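Local atomic coordinates of taurocyamine kinase (Schistosoma mansoni, PDB entry 4WOD), a protein that reversibly transfers phosphate between ATP and taurocyamine, as a duplicated, two-repeat member of the magnesium-dependent ATP:guanido phosphotransferase family. Residues Thr370-Ala373 with Lys374-Glu377; Thr151-His154 with Asn155-Gly158. The protein carries 4 engineered substitutions. One frame throughout, in Å; residues are numbered along the deposited sequence.

Contact 1: residues Thr370-Ala373 with Lys374-Glu377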
ATOM      1  N   THR A 370     -17.754   0.971 -15.548  1.00 17.78           N
ATOM      2  CA  THR A 370     -18.538  -0.232 -15.234  1.00 22.89           C
ATOM      3  C   THR A 370     -17.755  -1.246 -14.407  1.00 23.28           C
ATOM      4  O   THR A 370     -18.356  -2.035 -13.667  1.00 26.01           O
ATOM      5  CB  THR A 370     -19.052  -0.933 -16.498  1.00 22.73           C
ATOM      6  OG1 THR A 370     -17.943  -1.232 -17.348  1.00 24.10           O
ATOM      7  CG2 THR A 370     -20.039  -0.035 -17.230  1.00 26.43           C
ATOM      8  N   TYR A 371     -16.428  -1.223 -14.519  1.00 21.07           N
ATOM      9  CA  TYR A 371     -15.579  -2.077 -13.679  1.00 24.86           C
ATOM     10  C   TYR A 371     -15.620  -1.606 -12.228  1.00 23.22           C
ATOM     11  O   TYR A 371     -15.784  -2.405 -11.297  1.00 19.92           O
ATOM     12  CB  TYR A 371     -14.130  -2.085 -14.183  1.00 22.28           C
ATOM     13  CG  TYR A 371     -13.166  -2.882 -13.312  1.00 20.46           C
ATOM     14  CD1 TYR A 371     -13.047  -4.264 -13.460  1.00 27.64           C
ATOM     15  CD2 TYR A 371     -12.358  -2.257 -12.360  1.00 19.36           C
ATOM     16  CE1 TYR A 371     -12.169  -4.999 -12.676  1.00 29.78           C
ATOM     17  CE2 TYR A 371     -11.473  -2.983 -11.576  1.00 21.41           C
ATOM     18  CZ  TYR A 371     -11.383  -4.359 -11.731  1.00 30.68           C
ATOM     19  OH  TYR A 371     -10.498  -5.111 -10.963  1.00 27.20           O
ATOM     20  N   LEU A 372     -15.458  -0.302 -12.042  1.00 19.26           N
ATOM     21  CA  LEU A 372     -15.510   0.274 -10.701  1.00 19.39           C
ATOM     22  C   LEU A 372     -16.892   0.147 -10.090  1.00 17.61           C
ATOM     23  O   LEU A 372     -17.022  -0.001  -8.879  1.00 19.26           O
ATOM     24  CB  LEU A 372     -15.080   1.751 -10.725  1.00 16.74           C
ATOM     25  CG  LEU A 372     -13.598   1.943 -11.054  1.00 17.18           C
ATOM     26  CD1 LEU A 372     -13.235   3.450 -11.175  1.00 19.05           C
ATOM     27  CD2 LEU A 372     -12.712   1.245 -10.037  1.00 17.62           C
ATOM     28  N   ALA A 373     -17.930   0.222 -10.917  1.00 18.76           N
ATOM     29  CA  ALA A 373     -19.293   0.085 -10.412  1.00 23.10           C
ATOM     30  C   ALA A 373     -19.514  -1.322  -9.831  1.00 27.12           C
ATOM     31  O   ALA A 373     -20.283  -1.494  -8.886  1.00 25.16           O
ATOM     32  CB  ALA A 373     -20.301   0.378 -11.513  1.00 19.26           C
ATOM     33  N   LYS A 374     -18.840  -2.319 -10.397  1.00 23.22           N
ATOM     34  CA  LYS A 374     -18.936  -3.681  -9.861  1.00 24.07           C
ATOM     35  C   LYS A 374     -18.253  -3.751  -8.499  1.00 24.84           C
ATOM     36  O   LYS A 374     -18.825  -4.286  -7.551  1.00 25.56           O
ATOM     37  CB  LYS A 374     -18.333  -4.705 -10.826  1.00 25.02           C
ATOM     38  CG  LYS A 374     -19.046  -4.768 -12.171  1.00 33.22           C
ATOM     39  CD  LYS A 374     -18.747  -6.067 -12.916  1.00 37.68           C
ATOM     40  CE  LYS A 374     -17.956  -5.820 -14.211  1.00 43.86           C
ATOM     41  NZ  LYS A 374     -18.809  -5.843 -15.437  1.00 42.08           N
ATOM     42  N   LEU A 375     -17.063  -3.170  -8.369  1.00 22.21           N
ATOM     43  CA  LEU A 375     -16.402  -3.175  -7.050  1.00 20.12           C
ATOM     44  C   LEU A 375     -17.251  -2.449  -5.994  1.00 24.85           C
ATOM     45  O   LEU A 375     -17.284  -2.848  -4.818  1.00 24.85           O
ATOM     46  CB  LEU A 375     -15.001  -2.556  -7.129  1.00 22.71           C
ATOM     47  CG  LEU A 375     -13.951  -3.296  -7.966  1.00 24.87           C
ATOM     48  CD1 LEU A 375     -12.651  -2.506  -8.058  1.00 22.67           C
ATOM     49  CD2 LEU A 375     -13.689  -4.680  -7.397  1.00 26.85           C
ATOM     50  N   LEU A 376     -17.954  -1.404  -6.423  1.00 23.84           N
ATOM     51  CA  LEU A 376     -18.763  -0.585  -5.525  1.00 26.63           C
ATOM     52  C   LEU A 376     -19.993  -1.333  -4.999  1.00 26.68           C
ATOM     53  O   LEU A 376     -20.602  -0.923  -4.012  1.00 24.69           O
ATOM     54  CB  LEU A 376     -19.180   0.698  -6.242  1.00 24.32           C
ATOM     55  CG  LEU A 376     -19.828   1.824  -5.436  1.00 19.94           C
ATOM     56  CD1 LEU A 376     -18.915   2.326  -4.303  1.00 20.95           C
ATOM     57  CD2 LEU A 376     -20.236   2.973  -6.382  1.00 21.89           C
ATOM     58  N   GLU A 377     -20.347  -2.447  -5.639  1.00 26.99           N
ATOM     59  CA  GLU A 377     -21.494  -3.237  -5.192  1.00 31.03           C
ATOM     60  C   GLU A 377     -21.352  -3.728  -3.751  1.00 28.73           C
ATOM     61  O   GLU A 377     -22.344  -4.057  -3.109  1.00 31.57           O
ATOM     62  CB  GLU A 377     -21.716  -4.424  -6.132  1.00 30.13           C
ATOM     63  CG  GLU A 377     -22.113  -3.968  -7.515  1.00 30.57           C
ATOM     64  CD  GLU A 377     -22.683  -5.080  -8.365  1.00 33.60           C
ATOM     65  OE1 GLU A 377     -22.713  -6.244  -7.902  1.00 32.63           O
ATOM     66  OE2 GLU A 377     -23.084  -4.783  -9.508  1.00 30.11           O
TER
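Leu376 N donates to Leu372 O at 3.0 Å, and Leu375 N donates to Tyr371 O at 3.3 Å. The second is the straighter, with an N-H...O angle of 161°. Both are i to i+4 bonds, the spacing that marks alpha-helical pairing in the short helix 369-376, and a donor within about 20° of the carbonyl plane in each agrees with it. Lys374 N is held less well: it makes a weak bond to Thr370 O and another weak, bent one to Tyr371 O, so Tyr371 O receives two N-H groups. Outside the backbone, the Lys374 chain passes beside the Thr370 carbonyl, with CG 3.2 Å from Thr370 O, and then bends at chi3 and chi4. Glu377 CG lies 3.4 Å from Ala373 O. Tyr371 has CG anti to its own nitrogen (chi1 176°), which directs the ring outward from the helix, where CE2 meets Leu375 CD1, one turn on, at 3.7 Å; the two side chains cross obliquely. The same methyl group lies 4.2 Å from Leu372 CD2. Tyr418 of helix 409-418 touches Tyr371, Leu372 and Leu375, while Ala373 touches Ile395 of helix 392-398 and Leu376 meets Thr386 and Arg387 of helix 385-388. Carbon surfaces thus meet three neighbouring helices of the second phosphagen kinase N-terminal region, whereas Lys374 and Glu377 are exposed, which probably leaves their charges largely hydrated.

Contact 2: residues Thr151-His154 with Asn155-Gly158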
ATOM      1  N   THR A 151      24.056 -36.944 -10.874  1.00 16.65           N
ATOM      2  CA  THR A 151      23.814 -38.299 -11.368  1.00 22.17           C
ATOM      3  C   THR A 151      22.334 -38.496 -11.710  1.00 22.74           C
ATOM      4  O   THR A 151      22.001 -39.078 -12.748  1.00 22.68           O
ATOM      5  CB  THR A 151      24.251 -39.367 -10.348  1.00 19.44           C
ATOM      6  OG1 THR A 151      25.663 -39.298 -10.145  1.00 19.12           O
ATOM      7  CG2 THR A 151      23.892 -40.767 -10.853  1.00 24.41           C
ATOM      8  N   ALA A 152      21.460 -38.008 -10.830  1.00 18.23           N
ATOM      9  CA  ALA A 152      20.018 -38.001 -11.062  1.00 22.99           C
ATOM     10  C   ALA A 152      19.660 -37.179 -12.304  1.00 22.06           C
ATOM     11  O   ALA A 152      18.785 -37.565 -13.081  1.00 23.24           O
ATOM     12  CB  ALA A 152      19.268 -37.455  -9.835  1.00 15.82           C
ATOM     13  N   LEU A 153      20.333 -36.050 -12.492  1.00 19.31           N
ATOM     14  CA  LEU A 153      20.056 -35.201 -13.654  1.00 22.60           C
ATOM     15  C   LEU A 153      20.527 -35.872 -14.934  1.00 27.63           C
ATOM     16  O   LEU A 153      19.912 -35.714 -15.987  1.00 31.51           O
ATOM     17  CB  LEU A 153      20.722 -33.832 -13.515  1.00 25.49           C
ATOM     18  CG  LEU A 153      20.142 -32.844 -12.497  1.00 21.58           C
ATOM     19  CD1 LEU A 153      20.913 -31.540 -12.538  1.00 21.31           C
ATOM     20  CD2 LEU A 153      18.679 -32.609 -12.806  1.00 21.53           C
ATOM     21  N   HIS A 154      21.622 -36.620 -14.849  1.00 26.87           N
ATOM     22  CA  HIS A 154      22.163 -37.290 -16.027  1.00 33.28           C
ATOM     23  C   HIS A 154      21.209 -38.364 -16.521  1.00 34.12           C
ATOM     24  O   HIS A 154      21.314 -38.821 -17.659  1.00 37.80           O
ATOM     25  CB  HIS A 154      23.533 -37.902 -15.724  1.00 38.61           C
ATOM     26  CG  HIS A 154      24.361 -38.154 -16.946  1.00 47.77           C
ATOM     27  ND1 HIS A 154      23.812 -38.516 -18.156  1.00 51.93           N
ATOM     28  CD2 HIS A 154      25.698 -38.073 -17.148  1.00 54.87           C
ATOM     29  CE1 HIS A 154      24.774 -38.660 -19.050  1.00 54.20           C
ATOM     30  NE2 HIS A 154      25.930 -38.396 -18.465  1.00 57.47           N
ATOM     31  N   ASN A 155      20.271 -38.756 -15.664  1.00 33.73           N
ATOM     32  CA  ASN A 155      19.352 -39.836 -15.980  1.00 30.65           C
ATOM     33  C   ASN A 155      17.972 -39.363 -16.452  1.00 30.76           C
ATOM     34  O   ASN A 155      17.071 -40.174 -16.656  1.00 34.38           O
ATOM     35  CB  ASN A 155      19.217 -40.765 -14.769  1.00 35.12           C
ATOM     36  CG  ASN A 155      20.496 -41.558 -14.498  1.00 39.44           C
ATOM     37  OD1 ASN A 155      21.263 -41.852 -15.420  1.00 44.86           O
ATOM     38  ND2 ASN A 155      20.735 -41.901 -13.233  1.00 37.27           N
ATOM     39  N   LEU A 156      17.802 -38.059 -16.638  1.00 29.91           N
ATOM     40  CA  LEU A 156      16.570 -37.546 -17.243  1.00 32.80           C
ATOM     41  C   LEU A 156      16.600 -37.835 -18.740  1.00 33.11           C
ATOM     42  O   LEU A 156      17.646 -37.691 -19.383  1.00 33.68           O
ATOM     43  CB  LEU A 156      16.410 -36.039 -17.007  1.00 26.62           C
ATOM     44  CG  LEU A 156      16.212 -35.506 -15.592  1.00 29.24           C
ATOM     45  CD1 LEU A 156      16.487 -34.018 -15.598  1.00 28.22           C
ATOM     46  CD2 LEU A 156      14.812 -35.774 -15.074  1.00 30.08           C
ATOM     47  N   SER A 157      15.458 -38.217 -19.304  1.00 33.73           N
ATOM     48  CA  SER A 157      15.421 -38.607 -20.716  1.00 39.20           C
ATOM     49  C   SER A 157      15.133 -37.447 -21.660  1.00 36.32           C
ATOM     50  O   SER A 157      15.117 -36.290 -21.253  1.00 34.44           O
ATOM     51  CB  SER A 157      14.379 -39.716 -20.953  1.00 43.22           C
ATOM     52  OG  SER A 157      14.805 -40.965 -20.425  1.00 50.03           O
ATOM     53  N   GLY A 158      14.908 -37.807 -22.923  1.00 35.37           N
ATOM     54  CA  GLY A 158      14.631 -36.911 -24.034  1.00 30.64           C
ATOM     55  C   GLY A 158      14.722 -35.409 -23.869  1.00 29.89           C
ATOM     56  O   GLY A 158      15.797 -34.835 -23.982  1.00 32.21           O
TER
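Asn155 folds back over the C-terminal part of helix 139-154, beginning at CB, which lies 3.6 Å from Ala152 O. With chi1 at -69°, CG stands beside the residue's own nitrogen and comes 3.4 Å from Thr151 O. From there the amide divides: OD1 is nearest the backbone of His154, and ND2 reaches 3.1 Å from Thr151 O, but the angle is too poor for a hydrogen bond. ND2 also lies 4.1 Å from Thr151 CG2, the two side chains running side by side; Thr151 OG1 is instead bonded to Asn147 O, one turn earlier. Near the C-terminal end of the helix the backbone makes two i to i+3 bonds, Asn155 N to Ala152 O and Leu156 N to Leu153 O. This spacing tightens the turn, and both donors accordingly sit above the carbonyl planes, more than 60° out of them. Leu156 then places CD1 3.8 Å from Leu153 CD2, and the pair packs against Leu250 of helix 236-251 and against strand 215-219. Polar and apolar roles are thus separated: the exposed amide lies over the turn without a hydrogen bond to Thr151 O, while the buried leucines pack against both strand and helix as the chain leaves helix 139-154.

How the contacts relate
Contact 2 comes first along the chain, near the end of helix 139-154 in the first repeat; contact 1 follows in helix 369-376, near the start of the second. Their centres are 52 Å apart and their nearest atoms about 40 Å, so they do not touch. They share neither helix nor sheet: the leucines of 151-158 pack on strand 215-219 of the first eight-stranded antiparallel sheet and on helix 236-251, residues 370-377 against helices of the second N-terminal region. Contact 1 is away from the annotated sites, while the Leu153 side chain is about 10 Å from that of Arg226, a predicted ATP-binding residue. The separation is consistent with their lying in different repeats and different regions of a duplicated kinase.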